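Local coordinates for hypothetical protein (PDB 4OO3) that is probably an NAD(P)-dependent oxidoreductase of unknown substrate, with an N-terminal Rossmann domain joined to a C-terminal sheet domain, at residues His23-Gln28 / Gln57-Arg62; Gly46-Glu51 / Pro203-Asp208; His190-Val195 / Lys261-Thr266. One frame throughout, in Å; residues are numbered along the deposited sequence.

Interaction 1: His23-Gln28 / Gln57-Arg62; sequences HAALVQ and QGFNTR
Ala-25 in helix 22-26 and Gln-28 just along the chain meet Phe-59 in helix 47-61; the nearest CA atoms, those of Gln-28 and Phe-59, are 8.0 Å from each other. Both helices belong to the Rossmann domain, helix 22-26 following strand 14-17 and helix 47-61 following strand 38-43, its neighbour in the parallel sheet. The phenyl ring alone bridges the gap. With chi1 at -56° its CG lies opposite the carbonyl carbon and beside the backbone N, and the ring reaches Ala-25 and Gln-28. There Phe-59 CE2 comes to 3.3 Å from Ala-25 O, which lies at the ring edge, close to the ring plane, where the weakly positive C-H rim suits a carbonyl oxygen. Ala-25 O also accepts from Gln-28 N, three residues on, at 2.7 Å, and one oxygen thus serves both the backbone bond and the ring edge. The Ala-25 methyl adds an apolar touch, CB to Phe-59 CE2 at 4.0 Å. A leucine here lacks the flat C-H edge, and would probably leave Ala-25 O without its ring contact and a gap beside the alanine methyl. Around the contact, the Phe-59 side chain also packs on Lys-29 and Thr-67, while Ala-25 rests on His-52 and Arg-55 earlier in helix 47-61. Arg-62 donates from NH1 to Lys-29 O and from NE and NH2 to Glu-64 O and Asn-65 O, so its guanidinium ties together the chain following each segment. Gln-28 O, bonded to Trp-69 NE1, approaches the phenyl ring obliquely, 3.7 Å from Phe-59 CD2.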
ATOM      1  N   HIS A  23      -9.874  -3.017   5.340  1.00 30.40           N
ATOM      2  CA  HIS A  23      -8.596  -3.396   5.971  1.00 28.94           C
ATOM      3  C   HIS A  23      -8.622  -3.343   7.498  1.00 28.32           C
ATOM      4  O   HIS A  23      -7.920  -4.116   8.148  1.00 26.73           O
ATOM      5  CB  HIS A  23      -7.435  -2.556   5.440  1.00 29.17           C
ATOM      6  CG  HIS A  23      -7.108  -2.826   4.008  1.00 30.73           C
ATOM      7  ND1 HIS A  23      -6.251  -2.033   3.278  1.00 31.41           N
ATOM      8  CD2 HIS A  23      -7.541  -3.789   3.162  1.00 33.52           C
ATOM      9  CE1 HIS A  23      -6.160  -2.502   2.048  1.00 32.29           C
ATOM     10  NE2 HIS A  23      -6.932  -3.569   1.953  1.00 35.27           N
ATOM     11  N   ALA A  24      -9.439  -2.461   8.068  1.00 27.79           N
ATOM     12  CA  ALA A  24      -9.665  -2.476   9.509  1.00 29.13           C
ATOM     13  C   ALA A  24     -10.132  -3.862   9.971  1.00 30.20           C
ATOM     14  O   ALA A  24      -9.704  -4.353  11.016  1.00 32.20           O
ATOM     15  CB  ALA A  24     -10.680  -1.414   9.906  1.00 29.43           C
ATOM     16  N   ALA A  25     -11.003  -4.492   9.188  1.00 31.42           N
ATOM     17  CA  ALA A  25     -11.490  -5.833   9.512  1.00 31.24           C
ATOM     18  C   ALA A  25     -10.515  -6.920   9.081  1.00 31.13           C
ATOM     19  O   ALA A  25     -10.372  -7.924   9.761  1.00 33.76           O
ATOM     20  CB  ALA A  25     -12.854  -6.074   8.883  1.00 33.25           C
ATOM     21  N   LEU A  26      -9.834  -6.717   7.957  1.00 30.59           N
ATOM     22  CA  LEU A  26      -8.952  -7.745   7.402  1.00 28.90           C
ATOM     23  C   LEU A  26      -7.881  -8.176   8.395  1.00 28.84           C
ATOM     24  O   LEU A  26      -7.427  -9.313   8.361  1.00 27.85           O
ATOM     25  CB  LEU A  26      -8.297  -7.247   6.109  1.00 29.18           C
ATOM     26  CG  LEU A  26      -7.605  -8.263   5.199  1.00 31.04           C
ATOM     27  CD1 LEU A  26      -8.479  -9.490   4.982  1.00 32.05           C
ATOM     28  CD2 LEU A  26      -7.256  -7.614   3.866  1.00 31.18           C
ATOM     29  N   VAL A  27      -7.485  -7.269   9.283  1.00 28.23           N
ATOM     30  CA  VAL A  27      -6.554  -7.601  10.361  1.00 30.14           C
ATOM     31  C   VAL A  27      -7.059  -8.781  11.189  1.00 30.03           C
ATOM     32  O   VAL A  27      -6.268  -9.590  11.673  1.00 30.89           O
ATOM     33  CB  VAL A  27      -6.325  -6.387  11.296  1.00 31.91           C
ATOM     34  CG1 VAL A  27      -5.571  -6.791  12.557  1.00 31.12           C
ATOM     35  CG2 VAL A  27      -5.568  -5.285  10.561  1.00 32.71           C
ATOM     36  N   GLN A  28      -8.378  -8.865  11.343  1.00 29.78           N
ATOM     37  CA  GLN A  28      -9.023  -9.887  12.160  1.00 30.97           C
ATOM     38  C   GLN A  28      -9.581 -11.057  11.345  1.00 32.83           C
ATOM     39  O   GLN A  28     -10.320 -11.888  11.877  1.00 31.91           O
ATOM     40  CB  GLN A  28     -10.151  -9.243  12.965  1.00 29.61           C
ATOM     41  CG  GLN A  28      -9.681  -8.206  13.962  1.00 28.56           C
ATOM     42  CD  GLN A  28     -10.834  -7.615  14.740  1.00 29.26           C
ATOM     43  OE1 GLN A  28     -11.639  -8.342  15.337  1.00 30.94           O
ATOM     44  NE2 GLN A  28     -10.940  -6.294  14.725  1.00 29.34           N
ATOM     45  N   GLN A  57     -18.410 -10.053  12.008  1.00 34.72           N
ATOM     46  CA  GLN A  57     -19.379 -11.085  12.327  1.00 37.66           C
ATOM     47  C   GLN A  57     -19.446 -12.134  11.213  1.00 37.58           C
ATOM     48  O   GLN A  57     -19.715 -13.307  11.487  1.00 38.95           O
ATOM     49  CB  GLN A  57     -20.757 -10.474  12.599  1.00 39.98           C
ATOM     50  CG  GLN A  57     -21.788 -11.461  13.139  1.00 45.72           C
ATOM     51  CD  GLN A  57     -21.420 -12.040  14.501  1.00 47.38           C
ATOM     52  OE1 GLN A  57     -20.520 -11.543  15.184  1.00 47.20           O
ATOM     53  NE2 GLN A  57     -22.122 -13.092  14.903  1.00 47.94           N
ATOM     54  N   GLY A  58     -19.200 -11.713   9.969  1.00 35.68           N
ATOM     55  CA  GLY A  58     -19.023 -12.649   8.855  1.00 35.60           C
ATOM     56  C   GLY A  58     -17.860 -13.607   9.082  1.00 35.76           C
ATOM     57  O   GLY A  58     -17.966 -14.805   8.806  1.00 37.35           O
ATOM     58  N   PHE A  59     -16.749 -13.086   9.600  1.00 33.40           N
ATOM     59  CA  PHE A  59     -15.626 -13.940   9.983  1.00 33.59           C
ATOM     60  C   PHE A  59     -16.018 -14.923  11.100  1.00 34.33           C
ATOM     61  O   PHE A  59     -15.589 -16.073  11.093  1.00 34.93           O
ATOM     62  CB  PHE A  59     -14.411 -13.112  10.435  1.00 32.50           C
ATOM     63  CG  PHE A  59     -13.917 -12.102   9.419  1.00 32.07           C
ATOM     64  CD1 PHE A  59     -14.112 -12.280   8.046  1.00 32.63           C
ATOM     65  CD2 PHE A  59     -13.213 -10.981   9.844  1.00 30.50           C
ATOM     66  CE1 PHE A  59     -13.640 -11.345   7.134  1.00 31.93           C
ATOM     67  CE2 PHE A  59     -12.736 -10.052   8.937  1.00 30.06           C
ATOM     68  CZ  PHE A  59     -12.945 -10.233   7.581  1.00 30.52           C
ATOM     69  N   ASN A  60     -16.826 -14.467  12.052  1.00 35.25           N
ATOM     70  CA  ASN A  60     -17.257 -15.305  13.182  1.00 35.70           C
ATOM     71  C   ASN A  60     -18.254 -16.402  12.798  1.00 37.39           C
ATOM     72  O   ASN A  60     -18.399 -17.375  13.525  1.00 38.96           O
ATOM     73  CB  ASN A  60     -17.907 -14.456  14.291  1.00 34.83           C
ATOM     74  CG  ASN A  60     -16.911 -13.638  15.095  1.00 34.65           C
ATOM     75  OD1 ASN A  60     -15.694 -13.724  14.916  1.00 33.04           O
ATOM     76  ND2 ASN A  60     -17.442 -12.827  16.003  1.00 35.67           N
ATOM     77  N   THR A  61     -18.955 -16.230  11.683  1.00 38.42           N
ATOM     78  CA  THR A  61     -20.030 -17.149  11.284  1.00 41.07           C
ATOM     79  C   THR A  61     -19.701 -17.955  10.027  1.00 41.98           C
ATOM     80  O   THR A  61     -20.557 -18.670   9.515  1.00 43.37           O
ATOM     81  CB  THR A  61     -21.336 -16.372  11.015  1.00 41.35           C
ATOM     82  OG1 THR A  61     -21.073 -15.310  10.088  1.00 41.82           O
ATOM     83  CG2 THR A  61     -21.876 -15.784  12.302  1.00 41.01           C
ATOM     84  N   ARG A  62     -18.474 -17.841   9.524  1.00 41.07           N
ATOM     85  CA  ARG A  62     -18.101 -18.523   8.286  1.00 40.49           C
ATOM     86  C   ARG A  62     -17.878 -20.009   8.537  1.00 41.49           C
ATOM     87  O   ARG A  62     -17.594 -20.420   9.659  1.00 41.54           O
ATOM     88  CB  ARG A  62     -16.845 -17.897   7.670  1.00 38.25           C
ATOM     89  CG  ARG A  62     -15.543 -18.364   8.294  1.00 37.71           C
ATOM     90  CD  ARG A  62     -14.353 -17.563   7.792  1.00 36.26           C
ATOM     91  NE  ARG A  62     -13.179 -17.831   8.626  1.00 35.59           N
ATOM     92  CZ  ARG A  62     -12.206 -16.963   8.888  1.00 33.05           C
ATOM     93  NH1 ARG A  62     -12.227 -15.737   8.380  1.00 32.64           N
ATOM     94  NH2 ARG A  62     -11.199 -17.330   9.672  1.00 32.96           N
TER

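Interaction 2: Gly46-Glu51 / Pro203-Asp208; sequences GFDVDE and PVWYLD
Pro-203 and Trp-205 receive Asp-48, which projects from the first turn of helix 47-61 in the Rossmann domain; the other segment is a 3-10 turn in the region of the C-terminal oxidoreductase family, so the contact joins the two parts of the chain. Gly-46 is the N-cap of the helix, and its positive phi, with the psi it has, would press a side chain against the preceding carbonyl. Pro-203 comes first along the second segment: its CB sits 3.6 Å from Asp-48 OD1, the ring and the aspartate side chain crossing at about a right angle. The same Pro-203 CB lies 3.4 Å above the indole plane of Trp-205, toward the rim, and thus touches both partners of the hydrogen bond. Val-204 starts the 3-10 turn and, like Leu-207 further on, packs on Phe-260 and Thr-264 of helix 257-264. Trp-205 has its CG wedged between the backbone N and the carbonyl carbon (chi1 47°), a placement that brings the pyrrole edge of the indole round to the aspartate. Its NE1 donates to the syn lone pair of Asp-48 OD2, and the oxygen lies nearly in the indole plane while the carboxylate is turned almost perpendicular to it, 88° between the planes. Tyr-206 follows, its backbone N bonded to Pro-203 O at 3.0 Å. Asp-208 closes the turn and caps helix 209-212: its OD1 accepts from Asn-210 N and pairs with Lys-275. Across the contact the single polar link, Trp-205 NE1 to Asp-48 OD2, measures 2.9 Å with an N-H...O angle of 150°.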
ATOM      1  N   GLY A  46     -22.817   5.278  12.723  1.00 38.92           N
ATOM      2  CA  GLY A  46     -23.044   5.424  11.294  1.00 37.79           C
ATOM      3  C   GLY A  46     -22.625   4.254  10.435  1.00 36.05           C
ATOM      4  O   GLY A  46     -22.250   3.197  10.929  1.00 35.78           O
ATOM      5  N   PHE A  47     -22.705   4.479   9.131  1.00 35.25           N
ATOM      6  CA  PHE A  47     -22.428   3.480   8.112  1.00 35.12           C
ATOM      7  C   PHE A  47     -21.072   2.790   8.283  1.00 35.16           C
ATOM      8  O   PHE A  47     -20.995   1.559   8.261  1.00 35.61           O
ATOM      9  CB  PHE A  47     -22.503   4.155   6.739  1.00 35.63           C
ATOM     10  CG  PHE A  47     -22.139   3.256   5.591  1.00 36.32           C
ATOM     11  CD1 PHE A  47     -23.052   2.335   5.097  1.00 37.09           C
ATOM     12  CD2 PHE A  47     -20.889   3.350   4.993  1.00 35.08           C
ATOM     13  CE1 PHE A  47     -22.721   1.510   4.040  1.00 39.05           C
ATOM     14  CE2 PHE A  47     -20.550   2.528   3.935  1.00 35.91           C
ATOM     15  CZ  PHE A  47     -21.467   1.607   3.454  1.00 37.92           C
ATOM     16  N   ASP A  48     -20.015   3.582   8.448  1.00 35.03           N
ATOM     17  CA  ASP A  48     -18.646   3.052   8.455  1.00 35.28           C
ATOM     18  C   ASP A  48     -18.439   1.973   9.516  1.00 34.35           C
ATOM     19  O   ASP A  48     -17.985   0.879   9.195  1.00 34.72           O
ATOM     20  CB  ASP A  48     -17.615   4.175   8.639  1.00 36.48           C
ATOM     21  CG  ASP A  48     -17.529   5.117   7.436  1.00 39.06           C
ATOM     22  OD1 ASP A  48     -17.900   4.739   6.303  1.00 39.99           O
ATOM     23  OD2 ASP A  48     -17.069   6.255   7.628  1.00 42.33           O
ATOM     24  N   VAL A  49     -18.785   2.266  10.769  1.00 34.62           N
ATOM     25  CA  VAL A  49     -18.650   1.273  11.855  1.00 33.31           C
ATOM     26  C   VAL A  49     -19.600   0.075  11.697  1.00 33.85           C
ATOM     27  O   VAL A  49     -19.213  -1.050  11.990  1.00 33.30           O
ATOM     28  CB  VAL A  49     -18.823   1.896  13.267  1.00 32.11           C
ATOM     29  CG1 VAL A  49     -20.255   2.375  13.498  1.00 32.85           C
ATOM     30  CG2 VAL A  49     -18.415   0.901  14.351  1.00 31.30           C
ATOM     31  N   ASP A  50     -20.829   0.317  11.242  1.00 34.94           N
ATOM     32  CA  ASP A  50     -21.793  -0.766  11.005  1.00 37.03           C
ATOM     33  C   ASP A  50     -21.253  -1.751   9.982  1.00 37.27           C
ATOM     34  O   ASP A  50     -21.386  -2.964  10.144  1.00 38.37           O
ATOM     35  CB  ASP A  50     -23.140  -0.225  10.508  1.00 39.10           C
ATOM     36  CG  ASP A  50     -23.868   0.619  11.548  1.00 40.68           C
ATOM     37  OD1 ASP A  50     -23.505   0.571  12.742  1.00 40.65           O
ATOM     38  OD2 ASP A  50     -24.817   1.335  11.158  1.00 43.39           O
ATOM     39  N   GLU A  51     -20.653  -1.226   8.919  1.00 37.63           N
ATOM     40  CA  GLU A  51     -20.052  -2.074   7.897  1.00 37.67           C
ATOM     41  C   GLU A  51     -18.856  -2.844   8.438  1.00 37.05           C
ATOM     42  O   GLU A  51     -18.651  -4.002   8.085  1.00 39.60           O
ATOM     43  CB  GLU A  51     -19.627  -1.249   6.687  1.00 38.21           C
ATOM     44  CG  GLU A  51     -20.795  -0.692   5.906  1.00 41.17           C
ATOM     45  CD  GLU A  51     -21.666  -1.786   5.340  1.00 44.21           C
ATOM     46  OE1 GLU A  51     -21.183  -2.511   4.454  1.00 50.50           O
ATOM     47  OE2 GLU A  51     -22.824  -1.920   5.785  1.00 48.07           O
ATOM     48  N   PRO A 203     -17.316   4.397   0.975  1.00 38.79           N
ATOM     49  CA  PRO A 203     -17.904   5.499   1.731  1.00 39.76           C
ATOM     50  C   PRO A 203     -17.972   6.777   0.900  1.00 42.32           C
ATOM     51  O   PRO A 203     -17.146   6.973   0.008  1.00 44.79           O
ATOM     52  CB  PRO A 203     -16.941   5.677   2.912  1.00 39.51           C
ATOM     53  CG  PRO A 203     -15.682   4.999   2.512  1.00 36.83           C
ATOM     54  CD  PRO A 203     -16.091   3.882   1.611  1.00 36.08           C
ATOM     55  N   VAL A 204     -18.955   7.628   1.185  1.00 42.86           N
ATOM     56  CA  VAL A 204     -19.113   8.893   0.463  1.00 42.94           C
ATOM     57  C   VAL A 204     -17.853   9.745   0.477  1.00 40.76           C
ATOM     58  O   VAL A 204     -17.531  10.377  -0.527  1.00 43.82           O
ATOM     59  CB  VAL A 204     -20.287   9.753   0.992  1.00 46.43           C
ATOM     60  CG1 VAL A 204     -21.596   9.283   0.380  1.00 48.63           C
ATOM     61  CG2 VAL A 204     -20.359   9.752   2.518  1.00 44.79           C
ATOM     62  N   TRP A 205     -17.137   9.742   1.600  1.00 37.16           N
ATOM     63  CA  TRP A 205     -15.952  10.595   1.760  1.00 35.28           C
ATOM     64  C   TRP A 205     -14.730  10.074   1.014  1.00 34.15           C
ATOM     65  O   TRP A 205     -13.713  10.775   0.947  1.00 32.71           O
ATOM     66  CB  TRP A 205     -15.604  10.824   3.242  1.00 34.87           C
ATOM     67  CG  TRP A 205     -15.617   9.585   4.063  1.00 35.32           C
ATOM     68  CD1 TRP A 205     -16.636   9.145   4.859  1.00 34.58           C
ATOM     69  CD2 TRP A 205     -14.576   8.608   4.164  1.00 34.73           C
ATOM     70  NE1 TRP A 205     -16.293   7.961   5.448  1.00 35.14           N
ATOM     71  CE2 TRP A 205     -15.032   7.607   5.042  1.00 34.59           C
ATOM     72  CE3 TRP A 205     -13.299   8.483   3.603  1.00 35.25           C
ATOM     73  CZ2 TRP A 205     -14.260   6.496   5.372  1.00 34.41           C
ATOM     74  CZ3 TRP A 205     -12.530   7.375   3.934  1.00 32.92           C
ATOM     75  CH2 TRP A 205     -13.016   6.398   4.805  1.00 34.08           C
ATOM     76  N   TYR A 206     -14.812   8.857   0.468  1.00 32.20           N
ATOM     77  CA  TYR A 206     -13.723   8.315  -0.341  1.00 31.47           C
ATOM     78  C   TYR A 206     -13.427   9.223  -1.536  1.00 31.14           C
ATOM     79  O   TYR A 206     -12.286   9.350  -1.958  1.00 32.11           O
ATOM     80  CB  TYR A 206     -14.041   6.898  -0.833  1.00 31.39           C
ATOM     81  CG  TYR A 206     -12.894   6.271  -1.606  1.00 31.42           C
ATOM     82  CD1 TYR A 206     -11.871   5.597  -0.944  1.00 32.25           C
ATOM     83  CD2 TYR A 206     -12.822   6.367  -2.994  1.00 31.44           C
ATOM     84  CE1 TYR A 206     -10.810   5.031  -1.640  1.00 30.28           C
ATOM     85  CE2 TYR A 206     -11.765   5.800  -3.700  1.00 31.53           C
ATOM     86  CZ  TYR A 206     -10.764   5.135  -3.016  1.00 31.88           C
ATOM     87  OH  TYR A 206      -9.710   4.576  -3.702  1.00 34.37           O
ATOM     88  N   LEU A 207     -14.462   9.851  -2.071  1.00 32.04           N
ATOM     89  CA  LEU A 207     -14.321  10.723  -3.228  1.00 33.05           C
ATOM     90  C   LEU A 207     -14.024  12.180  -2.842  1.00 33.68           C
ATOM     91  O   LEU A 207     -13.890  13.043  -3.716  1.00 35.03           O
ATOM     92  CB  LEU A 207     -15.583  10.617  -4.084  1.00 32.96           C
ATOM     93  CG  LEU A 207     -15.823   9.208  -4.643  1.00 31.76           C
ATOM     94  CD1 LEU A 207     -17.167   9.126  -5.347  1.00 33.38           C
ATOM     95  CD2 LEU A 207     -14.720   8.808  -5.607  1.00 30.80           C
ATOM     96  N   ASP A 208     -13.926  12.448  -1.538  1.00 32.76           N
ATOM     97  CA  ASP A 208     -13.471  13.740  -1.025  1.00 33.61           C
ATOM     98  C   ASP A 208     -11.974  13.635  -0.742  1.00 33.29           C
ATOM     99  O   ASP A 208     -11.555  12.986   0.224  1.00 31.58           O
ATOM    100  CB  ASP A 208     -14.235  14.107   0.251  1.00 34.79           C
ATOM    101  CG  ASP A 208     -13.875  15.492   0.795  1.00 36.14           C
ATOM    102  OD1 ASP A 208     -13.041  16.212   0.198  1.00 36.53           O
ATOM    103  OD2 ASP A 208     -14.441  15.860   1.843  1.00 37.18           O
TER

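Interaction 3: His190-Val195 / Lys261-Thr266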
ATOM      1  N   HIS A 190      -9.582   1.067 -10.425  1.00 37.91           N
ATOM      2  CA  HIS A 190     -10.980   1.370 -10.723  1.00 39.40           C
ATOM      3  C   HIS A 190     -11.836   1.520  -9.467  1.00 39.21           C
ATOM      4  O   HIS A 190     -11.705   0.751  -8.522  1.00 37.74           O
ATOM      5  CB  HIS A 190     -11.547   0.320 -11.675  1.00 40.60           C
ATOM      6  CG  HIS A 190     -10.863   0.313 -13.005  1.00 41.55           C
ATOM      7  ND1 HIS A 190      -9.720  -0.416 -13.248  1.00 40.42           N
ATOM      8  CD2 HIS A 190     -11.126   0.994 -14.146  1.00 42.48           C
ATOM      9  CE1 HIS A 190      -9.324  -0.206 -14.491  1.00 40.98           C
ATOM     10  NE2 HIS A 190     -10.157   0.648 -15.056  1.00 41.64           N
ATOM     11  N   LEU A 191     -12.702   2.535  -9.467  1.00 40.63           N
ATOM     12  CA  LEU A 191     -13.471   2.903  -8.276  1.00 39.67           C
ATOM     13  C   LEU A 191     -14.582   1.902  -8.020  1.00 42.29           C
ATOM     14  O   LEU A 191     -14.833   1.531  -6.871  1.00 50.11           O
ATOM     15  CB  LEU A 191     -14.063   4.307  -8.425  1.00 39.66           C
ATOM     16  CG  LEU A 191     -13.060   5.454  -8.603  1.00 38.19           C
ATOM     17  CD1 LEU A 191     -13.705   6.639  -9.302  1.00 38.72           C
ATOM     18  CD2 LEU A 191     -12.467   5.873  -7.269  1.00 37.46           C
ATOM     19  N   PHE A 192     -15.228   1.457  -9.091  1.00 46.72           N
ATOM     20  CA  PHE A 192     -16.363   0.548  -9.002  1.00 52.64           C
ATOM     21  C   PHE A 192     -16.046  -0.814  -9.616  1.00 55.52           C
ATOM     22  O   PHE A 192     -15.672  -0.906 -10.790  1.00 54.22           O
ATOM     23  CB  PHE A 192     -17.580   1.152  -9.709  1.00 53.73           C
ATOM     24  CG  PHE A 192     -18.812   0.304  -9.604  1.00 56.28           C
ATOM     25  CD1 PHE A 192     -19.376   0.042  -8.365  1.00 56.07           C
ATOM     26  CD2 PHE A 192     -19.393  -0.251 -10.734  1.00 59.27           C
ATOM     27  CE1 PHE A 192     -20.506  -0.747  -8.252  1.00 58.70           C
ATOM     28  CE2 PHE A 192     -20.527  -1.041 -10.629  1.00 60.83           C
ATOM     29  CZ  PHE A 192     -21.086  -1.289  -9.385  1.00 61.29           C
ATOM     30  N   LYS A 193     -16.218  -1.867  -8.818  1.00 61.70           N
ATOM     31  CA  LYS A 193     -16.021  -3.239  -9.276  1.00 68.92           C
ATOM     32  C   LYS A 193     -17.105  -4.153  -8.694  1.00 80.46           C
ATOM     33  O   LYS A 193     -17.650  -3.870  -7.622  1.00 82.28           O
ATOM     34  CB  LYS A 193     -14.630  -3.731  -8.866  1.00 61.38           C
ATOM     35  N   LEU A 194     -17.420  -5.233  -9.414  1.00 91.00           N
ATOM     36  CA  LEU A 194     -18.364  -6.258  -8.939  1.00 94.20           C
ATOM     37  C   LEU A 194     -17.630  -7.408  -8.238  1.00 99.02           C
ATOM     38  O   LEU A 194     -16.496  -7.735  -8.590  1.00102.33           O
ATOM     39  CB  LEU A 194     -19.197  -6.827 -10.100  1.00 96.89           C
ATOM     40  CG  LEU A 194     -20.408  -6.038 -10.618  1.00 94.09           C
ATOM     41  CD1 LEU A 194     -21.301  -5.568  -9.475  1.00 93.99           C
ATOM     42  CD2 LEU A 194     -19.970  -4.866 -11.482  1.00 90.68           C
ATOM     43  N   VAL A 195     -18.286  -8.013  -7.246  1.00105.20           N
ATOM     44  CA  VAL A 195     -17.743  -9.175  -6.528  1.00103.43           C
ATOM     45  C   VAL A 195     -18.860 -10.195  -6.275  1.00110.10           C
ATOM     46  O   VAL A 195     -19.674 -10.022  -5.362  1.00117.14           O
ATOM     47  CB  VAL A 195     -17.095  -8.772  -5.183  1.00 96.20           C
ATOM     48  CG1 VAL A 195     -16.385  -9.966  -4.559  1.00 93.89           C
ATOM     49  CG2 VAL A 195     -16.125  -7.612  -5.374  1.00 94.75           C
ATOM     50  N   LYS A 261     -23.980   7.531  -7.329  1.00 47.95           N
ATOM     51  CA  LYS A 261     -24.993   6.714  -6.662  1.00 50.89           C
ATOM     52  C   LYS A 261     -24.562   5.252  -6.581  1.00 49.39           C
ATOM     53  O   LYS A 261     -24.592   4.643  -5.512  1.00 48.78           O
ATOM     54  CB  LYS A 261     -26.335   6.825  -7.404  1.00 56.03           C
ATOM     55  CG  LYS A 261     -27.489   6.030  -6.799  1.00 59.13           C
ATOM     56  CD  LYS A 261     -27.803   6.481  -5.381  1.00 61.48           C
ATOM     57  CE  LYS A 261     -29.064   5.819  -4.845  1.00 65.81           C
ATOM     58  NZ  LYS A 261     -29.456   6.380  -3.520  1.00 66.86           N
ATOM     59  N   GLN A 262     -24.141   4.706  -7.712  1.00 51.12           N
ATOM     60  CA  GLN A 262     -23.802   3.295  -7.799  1.00 53.02           C
ATOM     61  C   GLN A 262     -22.621   2.919  -6.905  1.00 52.73           C
ATOM     62  O   GLN A 262     -22.712   1.957  -6.151  1.00 54.39           O
ATOM     63  CB  GLN A 262     -23.506   2.910  -9.248  1.00 53.98           C
ATOM     64  CG  GLN A 262     -23.432   1.412  -9.490  1.00 56.57           C
ATOM     65  CD  GLN A 262     -23.041   1.068 -10.917  1.00 62.81           C
ATOM     66  OE1 GLN A 262     -22.397   1.858 -11.613  1.00 61.51           O
ATOM     67  NE2 GLN A 262     -23.423  -0.123 -11.358  1.00 70.16           N
ATOM     68  N   VAL A 263     -21.522   3.668  -6.990  1.00 51.20           N
ATOM     69  CA  VAL A 263     -20.309   3.350  -6.207  1.00 47.51           C
ATOM     70  C   VAL A 263     -20.430   3.636  -4.703  1.00 46.19           C
ATOM     71  O   VAL A 263     -19.773   2.965  -3.896  1.00 45.25           O
ATOM     72  CB  VAL A 263     -19.037   4.042  -6.771  1.00 47.61           C
ATOM     73  CG1 VAL A 263     -19.118   5.558  -6.667  1.00 48.75           C
ATOM     74  CG2 VAL A 263     -17.785   3.537  -6.059  1.00 49.06           C
ATOM     75  N   THR A 264     -21.255   4.616  -4.322  1.00 45.32           N
ATOM     76  CA  THR A 264     -21.416   4.968  -2.896  1.00 45.84           C
ATOM     77  C   THR A 264     -22.714   4.478  -2.267  1.00 45.28           C
ATOM     78  O   THR A 264     -22.739   4.176  -1.085  1.00 43.31           O
ATOM     79  CB  THR A 264     -21.333   6.492  -2.644  1.00 46.57           C
ATOM     80  OG1 THR A 264     -22.534   7.135  -3.102  1.00 46.55           O
ATOM     81  CG2 THR A 264     -20.095   7.098  -3.326  1.00 44.38           C
ATOM     82  N   GLY A 265     -23.791   4.421  -3.047  1.00 47.95           N
ATOM     83  CA  GLY A 265     -25.120   4.124  -2.513  1.00 49.36           C
ATOM     84  C   GLY A 265     -25.894   5.393  -2.195  1.00 51.25           C
ATOM     85  O   GLY A 265     -27.118   5.403  -2.251  1.00 55.34           O
ATOM     86  N   THR A 266     -25.176   6.467  -1.870  1.00 52.76           N
ATOM     87  CA  THR A 266     -25.784   7.750  -1.535  1.00 53.07           C
ATOM     88  C   THR A 266     -26.247   8.487  -2.782  1.00 54.45           C
ATOM     89  O   THR A 266     -25.684   8.319  -3.861  1.00 51.33           O
ATOM     90  CB  THR A 266     -24.777   8.649  -0.788  1.00 53.53           C
ATOM     91  OG1 THR A 266     -24.247   7.934   0.330  1.00 51.65           O
ATOM     92  CG2 THR A 266     -25.428   9.936  -0.286  1.00 54.08           C
TER
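Phe-192 and Gln-262 meet because each carries its CG anti to the backbone N, chi1 -177° in the phenylalanine and -168° in the glutamine, and the glutamine, extended beyond CG, runs across the phenyl ring at about a right angle. The contact lies in the C-terminal domain, where the chain leaving strand 183-190 of the mixed sheet passes the last turn of helix 257-264. Backbones are close here, with the CA atoms of Phe-192 and Val-263 5.6 Å apart. Gln-262 CG forms a CH-pi contact over the ring face, 4.0 Å from the ring centroid of Phe-192. Further out, the amide follows the same face, its plane inclined to the ring by 32°, and Gln-262 CD stands 3.3 Å from Phe-192 CE2. Its oxygen is engaged elsewhere: OE1 is hydrogen-bonded to Tyr-307 OH, which fixes the rotation of the amide above the ring. Val-263 makes the rest of the contact: its CG2 lies 3.7 Å from Leu-191 O, and its CB forms an apolar pair with Phe-192 CD1 at 4.3 Å. Leu-191 O has a polar partner of its own in Arg-202 NE, and the Val-263 backbone also bonds to Arg-202, so the loop at Arg-202 ties the two segments together. Backbone bonds of Leu-191 with Asn-306 and of Phe-192 with Tyr-307 hold this chain beside Asn-306, the last residue of strand 297-306, and Tyr-307 just past it. The helix ends at Thr-264, and Gly-265 leaves helical angles with positive phi; Thr-264 OG1 accepts Thr-266 N at 3.0 Å in an ST turn, and Lys-261 NZ donates forward to Gly-265 O at 2.8 Å.

Overall arrangement
Interactions 1 and 2 both use helix 47-61: its first turn carries Asp-48 to the 203-208 turn, its later part carries Phe-59 to helix 22-26, and their centres lie 18 Å apart. Interactions 2 and 3, with centres 12 Å apart, touch directly. Tyr-206 CE2 packs 3.6 Å from Leu-191 CD2, and Leu-207 CD1 lies 4.1 Å from Thr-264 CG2, so the turn that receives Asp-48 rests on both segments of interaction 3. Interaction 1 stays separate from interaction 3, about 12 Å at the nearest atoms. Together, the contacts run from within the Rossmann domain, across its junction with the C-terminal domain, to the chain leaving strand 183-190 of the mixed sheet.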